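Local coordinates for protein polyprenyl synthetase (Nonlabens dokdonensis, PDB 6KD7) that probably acts as a magnesium-dependent prenyltransferase that makes geranylgeranyl pyrophosphate, with pyrophosphate bound in its active-site pocket, at residues 10-13 and 14-17; 40-43 and 44-48; 64-67 and 68-72. All blocks are in the same frame, centred on the assembly; numbering follows the deposited sequence.

Interaction 1. Residues 10-13 and 14-17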
loop_
_atom_site.group_PDB
_atom_site.type_symbol
_atom_site.label_atom_id
_atom_site.label_comp_id
_atom_site.label_asym_id
_atom_site.label_seq_id
_atom_site.Cartn_x
_atom_site.Cartn_y
_atom_site.Cartn_z
ATOM N N THR A 10 -8.528 19.563 -44.089
ATOM C CA THR A 10 -7.202 20.150 -44.416
ATOM C C THR A 10 -6.324 20.085 -43.150
ATOM O O THR A 10 -5.161 19.676 -43.246
ATOM C CB THR A 10 -7.314 21.624 -44.819
ATOM O OG1 THR A 10 -8.444 21.806 -45.671
ATOM C CG2 THR A 10 -6.041 22.159 -45.446
ATOM N N PHE A 11 -6.882 20.478 -42.005
ATOM C CA PHE A 11 -6.138 20.526 -40.720
ATOM C C PHE A 11 -5.564 19.149 -40.397
ATOM O O PHE A 11 -4.339 19.109 -40.149
ATOM C CB PHE A 11 -6.992 21.029 -39.575
ATOM C CG PHE A 11 -6.249 20.987 -38.273
ATOM C CD1 PHE A 11 -5.307 21.956 -37.970
ATOM C CD2 PHE A 11 -6.488 19.975 -37.360
ATOM C CE1 PHE A 11 -4.607 21.899 -36.776
ATOM C CE2 PHE A 11 -5.784 19.927 -36.169
ATOM C CZ PHE A 11 -4.843 20.882 -35.880
ATOM N N LEU A 12 -6.341 18.068 -40.536
ATOM C CA LEU A 12 -5.895 16.705 -40.132
ATOM C C LEU A 12 -4.863 16.196 -41.117
ATOM O O LEU A 12 -3.919 15.513 -40.679
ATOM C CB LEU A 12 -7.092 15.768 -39.981
ATOM C CG LEU A 12 -8.036 16.143 -38.828
ATOM C CD1 LEU A 12 -9.228 15.186 -38.754
ATOM C CD2 LEU A 12 -7.312 16.192 -37.471
ATOM N N GLU A 13 -4.940 16.621 -42.367
ATOM C CA GLU A 13 -3.892 16.291 -43.365
ATOM C C GLU A 13 -2.580 16.984 -42.972
ATOM O O GLU A 13 -1.531 16.325 -42.994
ATOM C CB GLU A 13 -4.322 16.725 -44.768
ATOM C CG GLU A 13 -5.228 15.711 -45.457
ATOM C CD GLU A 13 -6.141 16.310 -46.519
ATOM O OE1 GLU A 13 -5.873 17.447 -46.955
ATOM O OE2 GLU A 13 -7.138 15.655 -46.883
ATOM N N GLU A 14 -2.644 18.279 -42.681
ATOM C CA GLU A 14 -1.451 19.113 -42.394
ATOM C C GLU A 14 -0.831 18.686 -41.040
ATOM O O GLU A 14 0.413 18.562 -40.981
ATOM C CB GLU A 14 -1.882 20.571 -42.522
ATOM C CG GLU A 14 -2.156 20.968 -43.967
ATOM C CD GLU A 14 -0.988 20.663 -44.893
ATOM O OE1 GLU A 14 -1.194 19.903 -45.818
ATOM O OE2 GLU A 14 0.143 21.132 -44.634
ATOM N N LEU A 15 -1.655 18.354 -40.036
ATOM C CA LEU A 15 -1.207 17.756 -38.749
ATOM C C LEU A 15 -0.338 16.527 -39.016
ATOM O O LEU A 15 0.797 16.462 -38.504
ATOM C CB LEU A 15 -2.432 17.381 -37.925
ATOM C CG LEU A 15 -2.163 16.863 -36.515
ATOM C CD1 LEU A 15 -1.386 17.881 -35.690
ATOM C CD2 LEU A 15 -3.479 16.540 -35.815
ATOM N N LYS A 16 -0.842 15.583 -39.795
ATOM C CA LYS A 16 -0.071 14.345 -40.048
ATOM C C LYS A 16 1.242 14.716 -40.733
ATOM O O LYS A 16 2.269 14.142 -40.382
ATOM C CB LYS A 16 -0.902 13.398 -40.914
ATOM C CG LYS A 16 -0.111 12.294 -41.596
ATOM C CD LYS A 16 -0.899 11.026 -41.837
ATOM C CE LYS A 16 -1.023 10.140 -40.613
ATOM N NZ LYS A 16 0.295 9.688 -40.107
ATOM N N SER A 17 1.185 15.644 -41.677
ATOM C CA SER A 17 2.377 16.104 -42.428
ATOM C C SER A 17 3.388 16.892 -41.576
ATOM O O SER A 17 4.577 16.751 -41.838
ATOM C CB SER A 17 1.964 16.836 -43.677
ATOM O OG SER A 17 2.931 17.786 -44.066
#
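Leu-15 packs against Phe-11 and Leu-12, the residues one turn back in helix 4-18. One methyl does the touching. CD2 of Leu-15 lies 4.1 Å from CE2 of the Phe-11 ring, which it approaches obliquely. The same CD2 comes 4.2 Å from CD2 of Leu-12, and these two leucine side chains run side by side in the same direction. Phe-11 holds CG anti to the backbone N (chi1 176°), and Leu-15 does likewise, which puts CG of each beside its carbonyl carbon and lets Leu-15 CD2 meet the ring.

The next shell is helical backbone. Leu-15 N bonds to Phe-11 O at 2.8 Å, and Glu-14 N bonds to Thr-10 O at 2.9 Å. The bonds from Lys-16 N to Leu-12 O (3.2 Å) and from Ser-17 N to Glu-13 O (3.1 Å) are longer. Glu-14 CG, beside its own backbone N, rests 3.3 Å from Thr-10 O; the chain bends beyond it. The Glu-14 carboxylate turns to Lys-18 in a salt bridge, while the Thr-10 hydroxyl bonds to Ser-6 O. Glu-13 and Lys-16 lie on the exposed side of this helix.

Helix 58-82 and Arg-41 lie against the buried side. Phe-11 reaches Ile-66 and Glu-69 of helix 58-82, and Thr-10 and Glu-14 touch Met-62 there. Arg-41, just before helix 42-54, lies against Phe-11, Leu-12 and Leu-15.

Interaction 2. Residues 40-43 and 44-48. With PPV (pyrophosphate), chain B.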
loop_
_atom_site.group_PDB
_atom_site.type_symbol
_atom_site.label_atom_id
_atom_site.label_comp_id
_atom_site.label_asym_id
_atom_site.label_seq_id
_atom_site.Cartn_x
_atom_site.Cartn_y
_atom_site.Cartn_z
ATOM N N LYS A 40 -13.632 17.579 -32.251
ATOM C CA LYS A 40 -14.044 18.757 -33.048
ATOM C C LYS A 40 -12.834 19.627 -33.405
ATOM O O LYS A 40 -12.962 20.289 -34.408
ATOM C CB LYS A 40 -15.142 19.547 -32.324
ATOM C CG LYS A 40 -16.579 19.090 -32.631
ATOM C CD LYS A 40 -17.695 19.832 -31.864
ATOM C CE LYS A 40 -17.415 21.307 -31.588
ATOM N NZ LYS A 40 -16.679 21.548 -30.313
ATOM N N ARG A 41 -11.710 19.562 -32.681
ATOM C CA ARG A 41 -10.509 20.423 -32.901
ATOM C C ARG A 41 -10.924 21.888 -32.999
ATOM O O ARG A 41 -10.428 22.576 -33.899
ATOM C CB ARG A 41 -9.827 20.159 -34.248
ATOM C CG ARG A 41 -9.610 18.699 -34.577
ATOM C CD ARG A 41 -8.559 18.070 -33.712
ATOM N NE ARG A 41 -8.449 16.643 -33.938
ATOM C CZ ARG A 41 -7.406 15.912 -33.557
ATOM N NH1 ARG A 41 -6.397 16.449 -32.881
ATOM N NH2 ARG A 41 -7.398 14.630 -33.831
ATOM N N LEU A 42 -11.871 22.320 -32.176
ATOM C CA LEU A 42 -12.383 23.705 -32.117
ATOM C C LEU A 42 -11.211 24.686 -32.136
ATOM O O LEU A 42 -11.280 25.698 -32.865
ATOM C CB LEU A 42 -13.203 23.855 -30.831
ATOM C CG LEU A 42 -13.457 25.267 -30.294
ATOM C CD1 LEU A 42 -14.632 25.895 -31.029
ATOM C CD2 LEU A 42 -13.741 25.284 -28.776
ATOM N N ARG A 43 -10.208 24.500 -31.283
ATOM C CA ARG A 43 -9.222 25.592 -31.044
ATOM C C ARG A 43 -8.411 25.864 -32.307
ATOM O O ARG A 43 -8.378 26.974 -32.805
ATOM C CB ARG A 43 -8.416 25.250 -29.796
ATOM C CG ARG A 43 -9.234 25.399 -28.520
ATOM C CD ARG A 43 -8.469 24.804 -27.362
ATOM N NE ARG A 43 -9.295 24.859 -26.181
ATOM C CZ ARG A 43 -10.264 24.018 -25.995
ATOM N NH1 ARG A 43 -10.988 24.083 -24.916
ATOM N NH2 ARG A 43 -10.505 23.076 -26.878
ATOM N N PRO A 44 -7.776 24.871 -32.941
ATOM C CA PRO A 44 -7.029 25.147 -34.157
ATOM C C PRO A 44 -7.909 25.757 -35.265
ATOM O O PRO A 44 -7.439 26.589 -35.960
ATOM C CB PRO A 44 -6.458 23.785 -34.558
ATOM C CG PRO A 44 -7.226 22.780 -33.745
ATOM C CD PRO A 44 -7.680 23.500 -32.500
ATOM N N LEU A 45 -9.163 25.331 -35.378
ATOM C CA LEU A 45 -10.085 25.809 -36.434
ATOM C C LEU A 45 -10.434 27.257 -36.173
ATOM O O LEU A 45 -10.645 27.927 -37.133
ATOM C CB LEU A 45 -11.350 24.944 -36.517
ATOM C CG LEU A 45 -11.093 23.476 -36.867
ATOM C CD1 LEU A 45 -12.374 22.757 -37.181
ATOM C CD2 LEU A 45 -10.124 23.323 -38.018
ATOM N N LEU A 46 -10.440 27.742 -34.944
ATOM C CA LEU A 46 -10.639 29.191 -34.690
ATOM C C LEU A 46 -9.500 29.995 -35.365
ATOM O O LEU A 46 -9.795 31.085 -35.908
ATOM C CB LEU A 46 -10.699 29.474 -33.189
ATOM C CG LEU A 46 -11.960 28.990 -32.468
ATOM C CD1 LEU A 46 -11.810 29.114 -30.959
ATOM C CD2 LEU A 46 -13.191 29.736 -32.928
ATOM N N THR A 47 -8.262 29.493 -35.311
ATOM C CA THR A 47 -7.052 30.133 -35.872
ATOM C C THR A 47 -7.261 30.261 -37.394
ATOM O O THR A 47 -7.164 31.420 -37.895
ATOM C CB THR A 47 -5.781 29.379 -35.447
ATOM O OG1 THR A 47 -5.647 29.495 -34.022
ATOM C CG2 THR A 47 -4.555 29.946 -36.129
ATOM N N LEU A 48 -7.614 29.161 -38.062
ATOM C CA LEU A 48 -7.857 29.117 -39.533
ATOM C C LEU A 48 -9.025 30.042 -39.907
ATOM O O LEU A 48 -8.893 30.833 -40.850
ATOM C CB LEU A 48 -8.132 27.690 -39.976
ATOM C CG LEU A 48 -7.070 26.683 -39.604
ATOM C CD1 LEU A 48 -7.470 25.306 -40.096
ATOM C CD2 LEU A 48 -5.705 27.063 -40.147
HETATM O O11 PPV B . -13.502 19.965 -24.321
HETATM P P1 PPV B . -12.891 20.561 -25.542
HETATM O O21 PPV B . -12.492 21.969 -25.320
HETATM O O31 PPV B . -13.774 20.411 -26.734
HETATM O OPP PPV B . -11.489 19.759 -25.853
HETATM P P2 PPV B . -11.003 18.363 -26.544
HETATM O O12 PPV B . -11.276 17.284 -25.564
HETATM O O22 PPV B . -11.830 18.206 -27.786
HETATM O O32 PPV B . -9.551 18.472 -26.860
#
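Arg-43 carries CG anti to its own carbonyl carbon (chi1 -72°) and then runs extended to NE, while its CB stays 3.3 Å from CD of Pro-44. This stretched chain delivers the guanidinium to the pyrophosphate. Arg-43 NH1 and NH2 both grip one pyrophosphate oxygen, O21, at 2.6 Å and 2.8 Å. O21 sits at the edge of the guanidinium, near its plane. Both bonds are bent, as expected when two N-H groups share one acceptor. Leu-42 CD2 lies over one face of the group, toward its rim. With an alanine here both bonds to O21 disappear, and the pyrophosphate is likely to be held less firmly on this side.

Arg-41 is the N-cap of helix 42-54. Its O receives a weak bond from Leu-45 N at 3.4 Å and lies 3.2 Å from Pro-44 CG. The proline occupies the first turn, where its lack of an N-H costs no helical bond. Leu-46 N bonds to Leu-42 O, one turn back, at 3.0 Å. The side chains of these two leucines also meet, with CG of Leu-42 4.2 Å from CD1 of Leu-46. Arg-41 points its guanidinium to Glu-69 and to Leu-35 O.

Helix 309-322 covers Leu-42 and Leu-46 through Phe-318. Helix 158-183 meets Arg-43 and Leu-46. Helices 4-18 and 58-82 both pack against Pro-44.

Interaction 3. Residues 64-67 and 68-72. With PPV (pyrophosphate), chain B.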
loop_
_atom_site.group_PDB
_atom_site.type_symbol
_atom_site.label_atom_id
_atom_site.label_comp_id
_atom_site.label_asym_id
_atom_site.label_seq_id
_atom_site.Cartn_x
_atom_site.Cartn_y
_atom_site.Cartn_z
ATOM N N ALA A 64 0.613 27.701 -37.112
ATOM C CA ALA A 64 0.138 28.312 -35.864
ATOM C C ALA A 64 -1.085 27.561 -35.312
ATOM O O ALA A 64 -1.225 27.467 -34.063
ATOM C CB ALA A 64 -0.214 29.745 -36.068
ATOM N N ALA A 65 -2.006 27.165 -36.180
ATOM C CA ALA A 65 -3.194 26.355 -35.824
ATOM C C ALA A 65 -2.721 25.035 -35.184
ATOM O O ALA A 65 -3.223 24.663 -34.135
ATOM C CB ALA A 65 -4.019 26.066 -37.064
ATOM N N ILE A 66 -1.763 24.380 -35.798
ATOM C CA ILE A 66 -1.203 23.125 -35.269
ATOM C C ILE A 66 -0.512 23.404 -33.925
ATOM O O ILE A 66 -0.710 22.580 -33.008
ATOM C CB ILE A 66 -0.278 22.501 -36.295
ATOM C CG1 ILE A 66 -1.095 22.096 -37.523
ATOM C CG2 ILE A 66 0.481 21.319 -35.684
ATOM C CD1 ILE A 66 -0.246 21.559 -38.668
ATOM N N ALA A 67 0.178 24.541 -33.749
ATOM C CA ALA A 67 0.798 24.889 -32.447
ATOM C C ALA A 67 -0.296 24.904 -31.371
ATOM O O ALA A 67 -0.080 24.435 -30.238
ATOM C CB ALA A 67 1.485 26.240 -32.472
ATOM N N VAL A 68 -1.393 25.559 -31.683
ATOM C CA VAL A 68 -2.515 25.697 -30.740
ATOM C C VAL A 68 -2.973 24.295 -30.289
ATOM O O VAL A 68 -3.166 24.104 -29.096
ATOM C CB VAL A 68 -3.631 26.522 -31.374
ATOM C CG1 VAL A 68 -4.966 26.301 -30.703
ATOM C CG2 VAL A 68 -3.267 27.978 -31.325
ATOM N N GLU A 69 -3.166 23.375 -31.215
ATOM C CA GLU A 69 -3.675 22.026 -30.923
ATOM C C GLU A 69 -2.596 21.270 -30.138
ATOM O O GLU A 69 -2.965 20.503 -29.236
ATOM C CB GLU A 69 -4.045 21.292 -32.214
ATOM C CG GLU A 69 -4.537 19.845 -32.029
ATOM C CD GLU A 69 -5.935 19.749 -31.427
ATOM O OE1 GLU A 69 -6.530 20.783 -31.048
ATOM O OE2 GLU A 69 -6.416 18.627 -31.344
ATOM N N VAL A 70 -1.331 21.401 -30.522
ATOM C CA VAL A 70 -0.258 20.678 -29.803
ATOM C C VAL A 70 -0.222 21.210 -28.371
ATOM O O VAL A 70 -0.210 20.395 -27.441
ATOM C CB VAL A 70 1.073 20.792 -30.520
ATOM C CG1 VAL A 70 2.207 20.251 -29.679
ATOM C CG2 VAL A 70 0.997 20.042 -31.843
ATOM N N PHE A 71 -0.364 22.518 -28.210
ATOM C CA PHE A 71 -0.349 23.164 -26.889
ATOM C C PHE A 71 -1.499 22.610 -26.071
ATOM O O PHE A 71 -1.262 22.161 -24.937
ATOM C CB PHE A 71 -0.444 24.692 -26.950
ATOM C CG PHE A 71 -0.605 25.291 -25.591
ATOM C CD1 PHE A 71 0.468 25.357 -24.719
ATOM C CD2 PHE A 71 -1.828 25.701 -25.147
ATOM C CE1 PHE A 71 0.306 25.840 -23.427
ATOM C CE2 PHE A 71 -1.996 26.185 -23.857
ATOM C CZ PHE A 71 -0.929 26.250 -23.001
ATOM N N HIS A 72 -2.713 22.711 -26.591
ATOM C CA HIS A 72 -3.927 22.266 -25.860
ATOM C C HIS A 72 -3.754 20.802 -25.384
ATOM O O HIS A 72 -4.040 20.546 -24.213
ATOM C CB HIS A 72 -5.156 22.390 -26.731
ATOM C CG HIS A 72 -6.403 21.966 -26.049
ATOM N ND1 HIS A 72 -6.841 22.580 -24.873
ATOM C CD2 HIS A 72 -7.314 21.029 -26.390
ATOM C CE1 HIS A 72 -7.967 22.027 -24.514
ATOM N NE2 HIS A 72 -8.287 21.087 -25.443
HETATM O O11 PPV B . -13.502 19.965 -24.321
HETATM P P1 PPV B . -12.891 20.561 -25.542
HETATM O O21 PPV B . -12.492 21.969 -25.320
HETATM O O31 PPV B . -13.774 20.411 -26.734
HETATM O OPP PPV B . -11.489 19.759 -25.853
HETATM P P2 PPV B . -11.003 18.363 -26.544
HETATM O O12 PPV B . -11.276 17.284 -25.564
HETATM O O22 PPV B . -11.830 18.206 -27.786
HETATM O O32 PPV B . -9.551 18.472 -26.860
#
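Val-68 N starts the series with a bond to Ala-64 O at 3.1 Å. The CG2 branch of Val-68 also rests 3.5 Å from Ala-64 O. The Val-68 side chain reaches Met-179 of helix 158-183.

Glu-69 N bonds to Ala-65 O at 3.2 Å. The side chain bends at chi2 and leads its carboxylate off to Arg-41. That salt bridge gives the buried charge of Glu-69 a partner.

Val-70 N makes a shorter bond, 2.8 Å, to Ile-66 O. Here side chains of the two segments meet: CG2 of Val-70 lies 4.1 Å from CG2 of Ile-66. Ile-66 also packs on Leu-15 of helix 4-18.

Phe-71 N bonds to Ala-67 O at 2.8 Å. Its ring turns away from this neighbour and meets Phe-133 edge to face. Ala-64 and Ala-65 present methyls to helices 158-183 and 42-54; Ala-67 meets Leu-117 and Phe-118 in loops.

His-72 closes the run. Its CG stands anti to the backbone N (chi1 -180°), and the ring projects from the helix toward the pyrophosphate. His-72 NE2 makes two weak bonds to the pyrophosphate, to O32 at 3.2 Å and to the bridging OPP at 3.5 Å. O32 lies at the ring edge, in its plane.

This is a buried core helix of the all-helical isoprenoid synthase fold. His-72 brings it to the pyrophosphate pocket; the first aspartate-rich motif of the family begins near the end of helix 58-82.

Overall arrangement
The three interactions belong to helices 4-18, 42-54 and 58-82, on one side of the chain's centre. Interaction 1 is the outer layer, its centre about 13 Å from that of interaction 2 and about 12 Å from that of interaction 3. Phe-11 bridges all three: its CE1 lies 3.4 Å from Pro-44 CB and 3.6 Å from Ile-66 CG1. Interactions 2 and 3 are closer, with centres about 9 Å apart. The salt bridge from Arg-41 NH1 to Glu-69 OE2, at 2.7 Å, joins their helices. At the pocket, Arg-43 NH2 packs 3.3 Å from His-72 NE2. Both side chains contact the same pyrophosphate, whereas the Phe-11 side chain is about 10 Å from it.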